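PDB 6A4D: oligoribonuclease from Colwellia psychrerythraea, which hydrolyses small RNAs, probably removing nucleotides from the 3' end of short oligoribonucleotides as other oligoribonucleases do. Local coordinates for residues 27-32 and 76-81; 34-37 and 41-44; 108-113 and 171-176. The protein carries 1 engineered substitution. One frame throughout, in Å; residues are numbered along the deposited sequence.

Contact 1: 27-32 and 76-81; sequences VILEIA and QRCRDS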
ATOM      1  N   VAL A  27       8.913 -16.337  -3.618  1.00 36.70           N
ATOM      2  CA  VAL A  27       8.172 -17.051  -2.586  1.00 37.49           C
ATOM      3  C   VAL A  27       8.569 -16.510  -1.221  1.00 36.99           C
ATOM      4  O   VAL A  27       9.562 -15.792  -1.090  1.00 37.12           O
ATOM      5  CB  VAL A  27       8.469 -18.582  -2.599  1.00 35.46           C
ATOM      6  CG1 VAL A  27       7.965 -19.190  -3.871  1.00 35.06           C
ATOM      7  CG2 VAL A  27       9.935 -18.895  -2.429  1.00 36.24           C
ATOM      8  N   ILE A  28       7.782 -16.862  -0.213  1.00 35.27           N
ATOM      9  CA  ILE A  28       7.962 -16.323   1.124  1.00 34.65           C
ATOM     10  C   ILE A  28       8.924 -17.180   1.933  1.00 37.63           C
ATOM     11  O   ILE A  28       8.756 -18.422   2.001  1.00 38.63           O
ATOM     12  CB  ILE A  28       6.621 -16.272   1.876  1.00 32.61           C
ATOM     13  CG1 ILE A  28       5.650 -15.392   1.128  1.00 29.61           C
ATOM     14  CG2 ILE A  28       6.839 -15.803   3.307  1.00 33.23           C
ATOM     15  CD1 ILE A  28       4.263 -15.529   1.691  1.00 33.49           C
ATOM     16  N   LEU A  29       9.891 -16.520   2.582  1.00 35.96           N
ATOM     17  CA  LEU A  29      10.844 -17.221   3.475  1.00 39.59           C
ATOM     18  C   LEU A  29      10.545 -17.146   4.964  1.00 39.02           C
ATOM     19  O   LEU A  29      10.885 -18.067   5.710  1.00 35.49           O
ATOM     20  CB  LEU A  29      12.264 -16.730   3.200  1.00 40.74           C
ATOM     21  CG  LEU A  29      12.728 -17.052   1.782  1.00 43.94           C
ATOM     22  CD1 LEU A  29      14.122 -16.515   1.586  1.00 45.31           C
ATOM     23  CD2 LEU A  29      12.671 -18.559   1.527  1.00 43.19           C
ATOM     24  N   GLU A  30       9.892 -16.072   5.398  1.00 39.31           N
ATOM     25  CA  GLU A  30       9.661 -15.847   6.825  1.00 40.60           C
ATOM     26  C   GLU A  30       8.444 -14.983   7.018  1.00 40.82           C
ATOM     27  O   GLU A  30       8.178 -14.116   6.189  1.00 41.00           O
ATOM     28  CB  GLU A  30      10.855 -15.117   7.447  1.00 41.00           C
ATOM     29  CG  GLU A  30      10.993 -15.274   8.954  1.00 43.75           C
ATOM     30  CD  GLU A  30      12.042 -14.333   9.559  1.00 50.60           C
ATOM     31  OE1 GLU A  30      12.468 -13.347   8.923  1.00 50.16           O
ATOM     32  OE2 GLU A  30      12.433 -14.568  10.712  1.00 60.29           O
ATOM     33  N   ILE A  31       7.742 -15.217   8.121  1.00 39.08           N
ATOM     34  CA  ILE A  31       6.663 -14.366   8.554  1.00 44.84           C
ATOM     35  C   ILE A  31       6.732 -14.130  10.089  1.00 43.18           C
ATOM     36  O   ILE A  31       7.015 -15.028  10.873  1.00 43.38           O
ATOM     37  CB  ILE A  31       5.289 -14.941   8.076  1.00 47.40           C
ATOM     38  CG1 ILE A  31       4.134 -14.036   8.516  1.00 48.34           C
ATOM     39  CG2 ILE A  31       5.022 -16.369   8.565  1.00 46.90           C
ATOM     40  CD1 ILE A  31       2.861 -14.321   7.754  1.00 44.37           C
ATOM     41  N   ALA A  32       6.536 -12.889  10.490  1.00 42.25           N
ATOM     42  CA  ALA A  32       6.396 -12.508  11.922  1.00 41.58           C
ATOM     43  C   ALA A  32       5.191 -11.568  12.059  1.00 40.15           C
ATOM     44  O   ALA A  32       4.914 -10.794  11.131  1.00 38.59           O
ATOM     45  CB  ALA A  32       7.668 -11.838  12.424  1.00 37.04           C
ATOM     46  N   GLN A  76      19.654 -20.480   6.554  1.00 61.01           N
ATOM     47  CA  GLN A  76      19.944 -21.687   7.304  1.00 67.27           C
ATOM     48  C   GLN A  76      18.703 -22.175   8.024  1.00 66.98           C
ATOM     49  O   GLN A  76      18.392 -23.382   7.978  1.00 59.01           O
ATOM     50  CB  GLN A  76      21.106 -21.470   8.301  1.00 74.16           C
ATOM     51  CG  GLN A  76      21.407 -22.645   9.252  1.00 73.85           C
ATOM     52  CD  GLN A  76      21.577 -24.009   8.555  1.00 72.75           C
ATOM     53  OE1 GLN A  76      22.008 -24.107   7.401  1.00 66.66           O
ATOM     54  NE2 GLN A  76      21.240 -25.067   9.274  1.00 80.94           N
ATOM     55  N   ARG A  77      18.009 -21.253   8.705  1.00 66.74           N
ATOM     56  CA  ARG A  77      16.733 -21.615   9.350  1.00 62.69           C
ATOM     57  C   ARG A  77      15.701 -22.186   8.365  1.00 51.38           C
ATOM     58  O   ARG A  77      14.877 -22.985   8.755  1.00 55.04           O
ATOM     59  CB  ARG A  77      16.133 -20.439  10.115  1.00 57.33           C
ATOM     60  CG  ARG A  77      16.757 -20.250  11.482  1.00 54.21           C
ATOM     61  CD  ARG A  77      16.630 -18.785  11.883  1.00 53.30           C
ATOM     62  NE  ARG A  77      15.221 -18.538  12.083  1.00 56.89           N
ATOM     63  CZ  ARG A  77      14.524 -17.485  11.672  1.00 55.06           C
ATOM     64  NH1 ARG A  77      15.111 -16.486  11.027  1.00 58.46           N
ATOM     65  NH2 ARG A  77      13.205 -17.445  11.923  1.00 51.12           N
ATOM     66  N   CYS A  78      15.769 -21.768   7.109  1.00 46.95           N
ATOM     67  CA  CYS A  78      14.861 -22.234   6.083  1.00 51.55           C
ATOM     68  C   CYS A  78      15.215 -23.699   5.690  1.00 56.92           C
ATOM     69  O   CYS A  78      14.313 -24.552   5.612  1.00 54.50           O
ATOM     70  CB  CYS A  78      14.796 -21.243   4.891  1.00 46.31           C
ATOM     71  SG  CYS A  78      13.843 -19.699   5.234  1.00 46.73           S
ATOM     72  N   ARG A  79      16.509 -23.987   5.495  1.00 63.03           N
ATOM     73  CA  ARG A  79      17.026 -25.384   5.361  1.00 57.06           C
ATOM     74  C   ARG A  79      16.676 -26.306   6.539  1.00 56.89           C
ATOM     75  O   ARG A  79      16.351 -27.467   6.325  1.00 61.66           O
ATOM     76  CB  ARG A  79      18.545 -25.388   5.182  1.00 59.69           C
ATOM     77  CG  ARG A  79      19.054 -24.803   3.869  1.00 57.79           C
ATOM     78  CD  ARG A  79      20.575 -24.997   3.765  1.00 59.88           C
ATOM     79  NE  ARG A  79      21.227 -23.940   2.977  1.00 57.65           N
ATOM     80  CZ  ARG A  79      21.163 -23.813   1.639  1.00 59.17           C
ATOM     81  NH1 ARG A  79      20.474 -24.675   0.880  1.00 62.83           N
ATOM     82  NH2 ARG A  79      21.772 -22.788   1.036  1.00 55.88           N
ATOM     83  N   ASP A  80      16.739 -25.800   7.769  1.00 63.20           N
ATOM     84  CA  ASP A  80      16.352 -26.590   8.966  1.00 66.34           C
ATOM     85  C   ASP A  80      14.852 -26.820   9.062  1.00 63.29           C
ATOM     86  O   ASP A  80      14.403 -27.811   9.649  1.00 58.00           O
ATOM     87  CB  ASP A  80      16.769 -25.898  10.287  1.00 76.51           C
ATOM     88  CG  ASP A  80      18.273 -25.614  10.384  1.00 89.69           C
ATOM     89  OD1 ASP A  80      19.094 -26.405   9.853  1.00 74.09           O
ATOM     90  OD2 ASP A  80      18.623 -24.579  11.011  1.00 99.74           O
ATOM     91  N   SER A  81      14.070 -25.874   8.538  1.00 61.64           N
ATOM     92  CA  SER A  81      12.623 -25.940   8.683  1.00 53.54           C
ATOM     93  C   SER A  81      11.980 -27.098   7.898  1.00 48.12           C
ATOM     94  O   SER A  81      12.349 -27.360   6.738  1.00 43.17           O
ATOM     95  CB  SER A  81      11.964 -24.641   8.227  1.00 51.52           C
ATOM     96  OG  SER A  81      10.611 -24.616   8.669  1.00 50.85           O
TER
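Arg77 and Glu30 form the salt bridge that ties helix 74-80 to strand 28-36. The Arg77 side chain can be followed outward. Its CB points from the helix toward the strand, and the side chain also packs against Ile48 and Ala50 of strand 42-50. The chain then bends at chi3 (68°), which turns the guanidinium toward Glu30. CZ lies 3.7 Å from Glu30 OE2. NH2 gives the same oxygen a hydrogen bond of 3.2 Å. NH1 adds a weak one, 3.3 Å from Glu30 OE2. The oxygen sits at the edge of the guanidinium and in its plane, between the two terminal nitrogens. The carboxylate is not coplanar with it: the two planes are 63° apart. NH2 meets OE2 on the anti side, 33° out of the carboxylate plane. This is therefore a forked bridge onto one oxygen, not a paired two-oxygen one.

Next to it, Cys78 points its thiol at Leu29. SG is 3.4 Å from the backbone O of Leu29 and 3.9 Å from its CB. Leu29 CD2 touches the same sulfur at 4.1 Å. Leu29 and Glu30 together form a classic beta bulge opposite Glu17, a residue of a ligand pocket, and the Leu29 side chain is about 6 Å from a bound nucleotide analogue. Glu30 also packs on Ala163 of helix 163-180.

The chemistry is thus mixed. A sulfur rests on an apolar side chain and a carbonyl, while a charged pair closes the contact beside it. Glu30 is buried, and the positive charge of Arg77 would be expected to help keep its carboxylate ionised there.

Contact 2: 34-37 and 41-44; sequences IITD and NILA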
ATOM      1  N   ILE A  34       2.991  -8.999  14.972  1.00 42.27           N
ATOM      2  CA  ILE A  34       2.788  -8.390  16.295  1.00 39.96           C
ATOM      3  C   ILE A  34       1.431  -7.710  16.297  1.00 41.76           C
ATOM      4  O   ILE A  34       1.023  -7.085  15.333  1.00 41.20           O
ATOM      5  CB  ILE A  34       3.934  -7.425  16.621  1.00 42.55           C
ATOM      6  CG1 ILE A  34       5.181  -8.257  16.868  1.00 40.41           C
ATOM      7  CG2 ILE A  34       3.589  -6.527  17.812  1.00 46.78           C
ATOM      8  CD1 ILE A  34       6.401  -7.519  17.346  1.00 45.40           C
ATOM      9  N   ILE A  35       0.720  -7.867  17.392  1.00 43.70           N
ATOM     10  CA  ILE A  35      -0.524  -7.180  17.635  1.00 39.12           C
ATOM     11  C   ILE A  35      -0.264  -6.046  18.617  1.00 36.67           C
ATOM     12  O   ILE A  35       0.378  -6.272  19.632  1.00 33.54           O
ATOM     13  CB  ILE A  35      -1.519  -8.136  18.288  1.00 41.27           C
ATOM     14  CG1 ILE A  35      -1.667  -9.412  17.428  1.00 41.67           C
ATOM     15  CG2 ILE A  35      -2.858  -7.449  18.501  1.00 41.74           C
ATOM     16  CD1 ILE A  35      -2.564  -9.233  16.219  1.00 37.46           C
ATOM     17  N   THR A  36      -0.752  -4.845  18.316  1.00 33.69           N
ATOM     18  CA  THR A  36      -0.684  -3.682  19.242  1.00 32.19           C
ATOM     19  C   THR A  36      -2.072  -3.204  19.438  1.00 32.25           C
ATOM     20  O   THR A  36      -2.944  -3.541  18.660  1.00 33.24           O
ATOM     21  CB  THR A  36       0.064  -2.468  18.699  1.00 33.24           C
ATOM     22  OG1 THR A  36      -0.640  -1.942  17.586  1.00 30.61           O
ATOM     23  CG2 THR A  36       1.433  -2.772  18.284  1.00 33.33           C
ATOM     24  N   ASP A  37      -2.308  -2.401  20.472  1.00 32.08           N
ATOM     25  CA  ASP A  37      -3.599  -1.706  20.558  1.00 38.64           C
ATOM     26  C   ASP A  37      -3.537  -0.476  19.647  1.00 37.22           C
ATOM     27  O   ASP A  37      -2.488  -0.159  19.021  1.00 34.16           O
ATOM     28  CB  ASP A  37      -3.944  -1.295  22.015  1.00 47.17           C
ATOM     29  CG  ASP A  37      -2.913  -0.348  22.651  1.00 54.23           C
ATOM     30  OD1 ASP A  37      -2.116   0.311  21.901  1.00 53.42           O
ATOM     31  OD2 ASP A  37      -2.895  -0.265  23.913  1.00 55.73           O
ATOM     32  N   ASN A  41       0.675   0.102  21.933  1.00 37.66           N
ATOM     33  CA  ASN A  41       1.225  -0.772  22.984  1.00 41.72           C
ATOM     34  C   ASN A  41       1.172  -2.186  22.493  1.00 38.94           C
ATOM     35  O   ASN A  41       0.106  -2.651  22.095  1.00 39.77           O
ATOM     36  CB  ASN A  41       0.368  -0.707  24.262  1.00 39.10           C
ATOM     37  CG  ASN A  41       0.355   0.663  24.854  1.00 37.92           C
ATOM     38  OD1 ASN A  41       1.398   1.242  25.024  1.00 37.79           O
ATOM     39  ND2 ASN A  41      -0.831   1.218  25.080  1.00 35.84           N
ATOM     40  N   ILE A  42       2.291  -2.876  22.571  1.00 39.45           N
ATOM     41  CA  ILE A  42       2.386  -4.236  22.065  1.00 41.23           C
ATOM     42  C   ILE A  42       1.553  -5.169  22.936  1.00 37.94           C
ATOM     43  O   ILE A  42       1.831  -5.249  24.085  1.00 48.98           O
ATOM     44  CB  ILE A  42       3.875  -4.651  21.987  1.00 43.17           C
ATOM     45  CG1 ILE A  42       4.525  -3.864  20.856  1.00 44.06           C
ATOM     46  CG2 ILE A  42       4.028  -6.139  21.695  1.00 47.07           C
ATOM     47  CD1 ILE A  42       6.027  -3.959  20.777  1.00 45.48           C
ATOM     48  N   LEU A  43       0.492  -5.776  22.413  1.00 37.22           N
ATOM     49  CA  LEU A  43      -0.340  -6.717  23.166  1.00 39.78           C
ATOM     50  C   LEU A  43       0.115  -8.201  23.112  1.00 45.52           C
ATOM     51  O   LEU A  43      -0.191  -8.959  24.030  1.00 48.37           O
ATOM     52  CB  LEU A  43      -1.774  -6.718  22.694  1.00 36.21           C
ATOM     53  CG  LEU A  43      -2.486  -5.412  22.508  1.00 42.50           C
ATOM     54  CD1 LEU A  43      -3.889  -5.675  21.983  1.00 43.74           C
ATOM     55  CD2 LEU A  43      -2.511  -4.584  23.789  1.00 51.26           C
ATOM     56  N   ALA A  44       0.775  -8.610  22.030  1.00 45.88           N
ATOM     57  CA  ALA A  44       1.084 -10.025  21.781  1.00 45.28           C
ATOM     58  C   ALA A  44       1.976 -10.170  20.565  1.00 47.58           C
ATOM     59  O   ALA A  44       1.769  -9.497  19.546  1.00 50.32           O
ATOM     60  CB  ALA A  44      -0.181 -10.846  21.598  1.00 46.53           C
TER
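The carboxylate of Asp37 and the side-chain amide of Asn41 meet beside the turn of the hairpin, their planes 70° apart. Asn41 ND2 bonds to the syn lone pair of Asp37 OD2 at 2.8 Å, and that oxygen lies near the amide plane. Above the carboxylate plane, the backbone N of Asn41 reaches Asp37 OD1, also at 2.8 Å. Asp37 CG stands between the backbone N and the carbonyl carbon (chi1 60°), which turns both oxygens toward Asn41. In return, Asp37 N bonds to Asn41 O at 2.9 Å.

Further along, Ile35 N gives a nearly straight bond to Ala44 O. Ile35 O receives Leu43 N at 2.8 Å and, more weakly, Ala44 N. Leu43 and Ala44 opposite Ile35 make a classic beta bulge.

Ile34 CG2 meets Ile42 CG2 at 3.9 Å, and Ile35 CG2 meets Leu43 CD1 at 4.0 Å.

Strand 11-18 flanks strand 28-36, and its Trp13 bonds to Thr36 OG1. Helix 163-180 covers the sheet face carrying Ile34 and Thr36. Helix 85-99 covers the other, where Phe95 and Trp99 pack on Ile35 and Trp99 also meets Ala44.

Contact 3: 108-113 and 171-176; sequences CGNSIG and IAELKV. With 9RC (5'-O-[(S)-hydroxy(4-nitrophenoxy)phosphoryl]thymidine), chain C.
Hydrogen bonding joins Asn110 to Glu173 directly. Asn110 ND2 donates to Glu173 OE1 at 3.0 Å, with an N-H...O angle of 156°. The acceptor lies in the amide plane. The donor comes to the syn side of OE1, somewhat out of the carboxylate plane. With CG opposite the backbone N (chi1 -177°) and the chain extended beyond it, Glu173 spans the gap from helix to loop. Both groups have further partners. Asn110 OD1 accepts from Ser170 OG and its ND2 also bonds with Ser138 OG, while Glu173 OE2 makes a salt bridge to Lys141 NZ and a hydrogen bond with Tyr177 OH. The amide is thus gripped at both ends, which fixes its rotation.

Ser111 contributes a second hydrogen bond, from OG to the phosphoryl oxygen OAO of the ligand at 3.0 Å. Ser111 OG also lies 3.2 Å from the ester oxygen OAQ.

Packing accounts for the rest. The Asn110 amide lies flat over one face of the nitrophenyl ring. Asn110 OD1 is 3.1 Å from ring carbon CAY, and its ND2 is 3.3 Å from CAX. At the far end of the ring, Glu173 OE1 comes within 3.1 Å of the nitro oxygen OBC; both are acceptors. With an alanine at Asn110, Glu173 OE1 would probably lose this donor and the nitrophenyl ring the flat amide along its face.

These residues belong to a pocket that binds the thymidine ester seen here. Tyr132 and Arg133 of the second subunit also bond to this ligand, so the site is shared across the dimer. The loop after strand 107-109 gives one wall and helix 163-180 another, in a pocket of an RNase H-like exonuclease domain.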
ATOM      1  N   CYS A 108      -0.383  -3.513   8.710  1.00 24.97           N
ATOM      2  CA  CYS A 108       0.477  -2.445   9.234  1.00 26.33           C
ATOM      3  C   CYS A 108       1.944  -2.717   9.127  1.00 22.95           C
ATOM      4  O   CYS A 108       2.396  -3.835   9.270  1.00 29.27           O
ATOM      5  CB  CYS A 108       0.197  -2.116  10.725  1.00 27.93           C
ATOM      6  SG  CYS A 108      -1.527  -1.793  11.121  1.00 30.97           S
ATOM      7  N   GLY A 109       2.676  -1.682   8.739  1.00 26.22           N
ATOM      8  CA  GLY A 109       4.152  -1.742   8.569  1.00 27.49           C
ATOM      9  C   GLY A 109       4.719  -0.807   7.566  1.00 26.67           C
ATOM     10  O   GLY A 109       4.051   0.050   7.022  1.00 28.24           O
ATOM     11  N   ASN A 110       6.001  -0.954   7.287  1.00 31.08           N
ATOM     12  CA  ASN A 110       6.648  -0.051   6.341  1.00 32.55           C
ATOM     13  C   ASN A 110       6.490  -0.685   4.956  1.00 32.85           C
ATOM     14  O   ASN A 110       6.795  -1.832   4.810  1.00 31.84           O
ATOM     15  CB  ASN A 110       8.144   0.085   6.660  1.00 34.61           C
ATOM     16  CG  ASN A 110       8.428   1.054   7.801  1.00 35.14           C
ATOM     17  OD1 ASN A 110       8.603   0.651   8.950  1.00 36.25           O
ATOM     18  ND2 ASN A 110       8.549   2.330   7.470  1.00 36.32           N
ATOM     19  N   SER A 111       6.079   0.077   3.947  1.00 34.10           N
ATOM     20  CA  SER A 111       5.875  -0.438   2.575  1.00 33.76           C
ATOM     21  C   SER A 111       5.154  -1.785   2.623  1.00 32.11           C
ATOM     22  O   SER A 111       5.489  -2.774   1.916  1.00 31.48           O
ATOM     23  CB  SER A 111       7.199  -0.487   1.789  1.00 30.92           C
ATOM     24  OG  SER A 111       7.538   0.810   1.361  1.00 35.73           O
ATOM     25  N   ILE A 112       4.105  -1.778   3.436  1.00 28.92           N
ATOM     26  CA  ILE A 112       3.356  -2.986   3.747  1.00 30.37           C
ATOM     27  C   ILE A 112       2.572  -3.566   2.528  1.00 28.94           C
ATOM     28  O   ILE A 112       2.300  -4.775   2.490  1.00 31.75           O
ATOM     29  CB  ILE A 112       2.442  -2.731   4.967  1.00 28.09           C
ATOM     30  CG1 ILE A 112       1.883  -4.007   5.582  1.00 28.07           C
ATOM     31  CG2 ILE A 112       1.263  -1.844   4.560  1.00 28.70           C
ATOM     32  CD1 ILE A 112       2.894  -4.969   6.135  1.00 29.17           C
ATOM     33  N   GLY A 113       2.214  -2.705   1.581  1.00 29.71           N
ATOM     34  CA  GLY A 113       1.582  -3.061   0.293  1.00 30.05           C
ATOM     35  C   GLY A 113       2.419  -4.130  -0.401  1.00 35.95           C
ATOM     36  O   GLY A 113       1.878  -5.112  -0.994  1.00 34.48           O
ATOM     37  N   ILE A 171       6.947  -0.029  14.346  1.00 31.90           N
ATOM     38  CA  ILE A 171       6.080   0.411  15.468  1.00 31.28           C
ATOM     39  C   ILE A 171       6.741   1.578  16.126  1.00 34.04           C
ATOM     40  O   ILE A 171       6.111   2.641  16.348  1.00 25.67           O
ATOM     41  CB  ILE A 171       5.881  -0.732  16.474  1.00 35.46           C
ATOM     42  CG1 ILE A 171       5.063  -1.858  15.800  1.00 33.14           C
ATOM     43  CG2 ILE A 171       5.139  -0.300  17.765  1.00 34.78           C
ATOM     44  CD1 ILE A 171       4.799  -3.044  16.683  1.00 35.77           C
ATOM     45  N   ALA A 172       8.039   1.405  16.372  1.00 31.89           N
ATOM     46  CA  ALA A 172       8.778   2.452  17.036  1.00 33.96           C
ATOM     47  C   ALA A 172       8.825   3.675  16.167  1.00 31.75           C
ATOM     48  O   ALA A 172       8.702   4.765  16.682  1.00 35.50           O
ATOM     49  CB  ALA A 172      10.176   1.978  17.432  1.00 37.84           C
ATOM     50  N   GLU A 173       8.990   3.511  14.858  1.00 29.57           N
ATOM     51  CA  GLU A 173       9.019   4.661  13.966  1.00 28.21           C
ATOM     52  C   GLU A 173       7.701   5.471  14.038  1.00 28.78           C
ATOM     53  O   GLU A 173       7.717   6.672  14.062  1.00 25.20           O
ATOM     54  CB  GLU A 173       9.315   4.260  12.520  1.00 30.10           C
ATOM     55  CG  GLU A 173       9.427   5.441  11.540  1.00 29.11           C
ATOM     56  CD  GLU A 173       9.604   4.980  10.078  1.00 34.58           C
ATOM     57  OE1 GLU A 173       9.791   3.758   9.848  1.00 32.99           O
ATOM     58  OE2 GLU A 173       9.527   5.841   9.153  1.00 30.03           O
ATOM     59  N   LEU A 174       6.584   4.779  14.080  1.00 27.91           N
ATOM     60  CA  LEU A 174       5.271   5.377  14.113  1.00 27.34           C
ATOM     61  C   LEU A 174       5.003   6.075  15.448  1.00 26.53           C
ATOM     62  O   LEU A 174       4.351   7.108  15.471  1.00 24.16           O
ATOM     63  CB  LEU A 174       4.179   4.351  13.786  1.00 26.53           C
ATOM     64  CG  LEU A 174       2.737   4.873  13.777  1.00 27.79           C
ATOM     65  CD1 LEU A 174       2.491   5.944  12.727  1.00 30.29           C
ATOM     66  CD2 LEU A 174       1.743   3.740  13.616  1.00 27.88           C
ATOM     67  N   LYS A 175       5.582   5.541  16.509  1.00 30.39           N
ATOM     68  CA  LYS A 175       5.507   6.125  17.865  1.00 34.55           C
ATOM     69  C   LYS A 175       6.216   7.466  17.882  1.00 29.60           C
ATOM     70  O   LYS A 175       5.740   8.460  18.388  1.00 32.85           O
ATOM     71  CB  LYS A 175       6.150   5.187  18.868  1.00 34.64           C
ATOM     72  CG  LYS A 175       5.274   4.134  19.452  1.00 44.11           C
ATOM     73  CD  LYS A 175       5.864   3.674  20.805  1.00 53.39           C
ATOM     74  CE  LYS A 175       4.957   2.689  21.582  1.00 59.41           C
ATOM     75  NZ  LYS A 175       5.267   1.208  21.474  1.00 58.64           N
ATOM     76  N   VAL A 176       7.352   7.494  17.232  1.00 30.11           N
ATOM     77  CA  VAL A 176       8.042   8.724  17.035  1.00 28.02           C
ATOM     78  C   VAL A 176       7.171   9.724  16.311  1.00 29.44           C
ATOM     79  O   VAL A 176       7.046  10.891  16.779  1.00 28.65           O
ATOM     80  CB  VAL A 176       9.430   8.486  16.361  1.00 29.30           C
ATOM     81  CG1 VAL A 176      10.035   9.753  15.775  1.00 28.58           C
ATOM     82  CG2 VAL A 176      10.353   7.839  17.355  1.00 28.55           C
TER
HETATM   83  OAJ 9RC C 201       9.496  -3.129  -2.558  1.00 67.83           O
HETATM   84  CAE 9RC C 201      10.624  -2.656  -2.711  1.00 62.54           C
HETATM   85  NAI 9RC C 201      11.051  -2.321  -3.986  1.00 57.51           N
HETATM   86  CAL 9RC C 201      12.326  -1.774  -4.183  1.00 63.76           C
HETATM   87  OAS 9RC C 201      12.659  -1.496  -5.340  1.00 65.90           O
HETATM   88  CAT 9RC C 201      13.170  -1.547  -3.085  1.00 56.24           C
HETATM   89  CAU 9RC C 201      14.449  -0.987  -3.238  1.00 55.79           C
HETATM   90  CAF 9RC C 201      12.721  -1.903  -1.826  1.00 56.34           C
HETATM   91  NAB 9RC C 201      11.433  -2.459  -1.661  1.00 56.32           N
HETATM   92  CAA 9RC C 201      10.926  -2.864  -0.348  1.00 56.33           C
HETATM   93  OAC 9RC C 201      10.628  -1.752   0.455  1.00 53.38           O
HETATM   94  CAD 9RC C 201      12.002  -3.597   0.412  1.00 57.14           C
HETATM   95  CAH 9RC C 201      11.425  -3.596   1.770  1.00 53.73           C
HETATM   96  OAK 9RC C 201      10.653  -4.761   1.891  1.00 61.61           O
HETATM   97  CAG 9RC C 201      10.546  -2.356   1.759  1.00 49.09           C
HETATM   98  CAR 9RC C 201      11.143  -1.361   2.698  1.00 42.21           C
HETATM   99  OAQ 9RC C 201      10.401  -0.165   2.516  1.00 39.71           O
HETATM  100  PAP 9RC C 201      10.812   1.116   3.342  1.00 34.48           P
HETATM  101  OAO 9RC C 201       9.619   2.150   3.057  1.00 38.25           O
HETATM  102  OAN 9RC C 201      12.015   1.665   2.676  1.00 41.36           O
HETATM  103  OAM 9RC C 201      10.972   0.470   4.758  1.00 43.76           O
HETATM  104  CAV 9RC C 201      11.337   0.790   6.060  1.00 69.60           C
HETATM  105  CAW 9RC C 201      11.276  -0.238   7.071  1.00 77.86           C
HETATM  106  CAY 9RC C 201      11.589   0.051   8.449  1.00 88.39           C
HETATM  107  CBA 9RC C 201      11.996   1.366   8.835  1.00 91.46           C
HETATM  108  NBB 9RC C 201      12.323   1.803  10.110  1.00 95.04           N
HETATM  109  OBD 9RC C 201      13.616   2.751  10.406  1.00 75.75           O
HETATM  110  OBC 9RC C 201      11.448   1.541  11.140  1.00106.14           O
HETATM  111  CAZ 9RC C 201      12.048   2.319   7.813  1.00 78.30           C
HETATM  112  CAX 9RC C 201      11.731   2.079   6.455  1.00 60.27           C

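How the contacts relate
All three contacts belong to the exonuclease domain and reach the same five-stranded beta-sheet. Contacts 1 and 2 use successive parts of strand 28-36, yet their centres are about 24 Å apart. Along the chain, the hairpin of contact 2 forms between the two segments of contact 1. Contact 3 follows later and joins the loop after strand 107-109 to helix 163-180. It lies across the chain's centre from contact 1, about 23 Å away between centres. The centres of contacts 2 and 3 are about 13 Å apart, and the two touch: Ile171 CD1 packs on Ile34, Thr36 and Ile42. The helix that carries the pocket residue Glu173 is therefore seated directly on the hairpin.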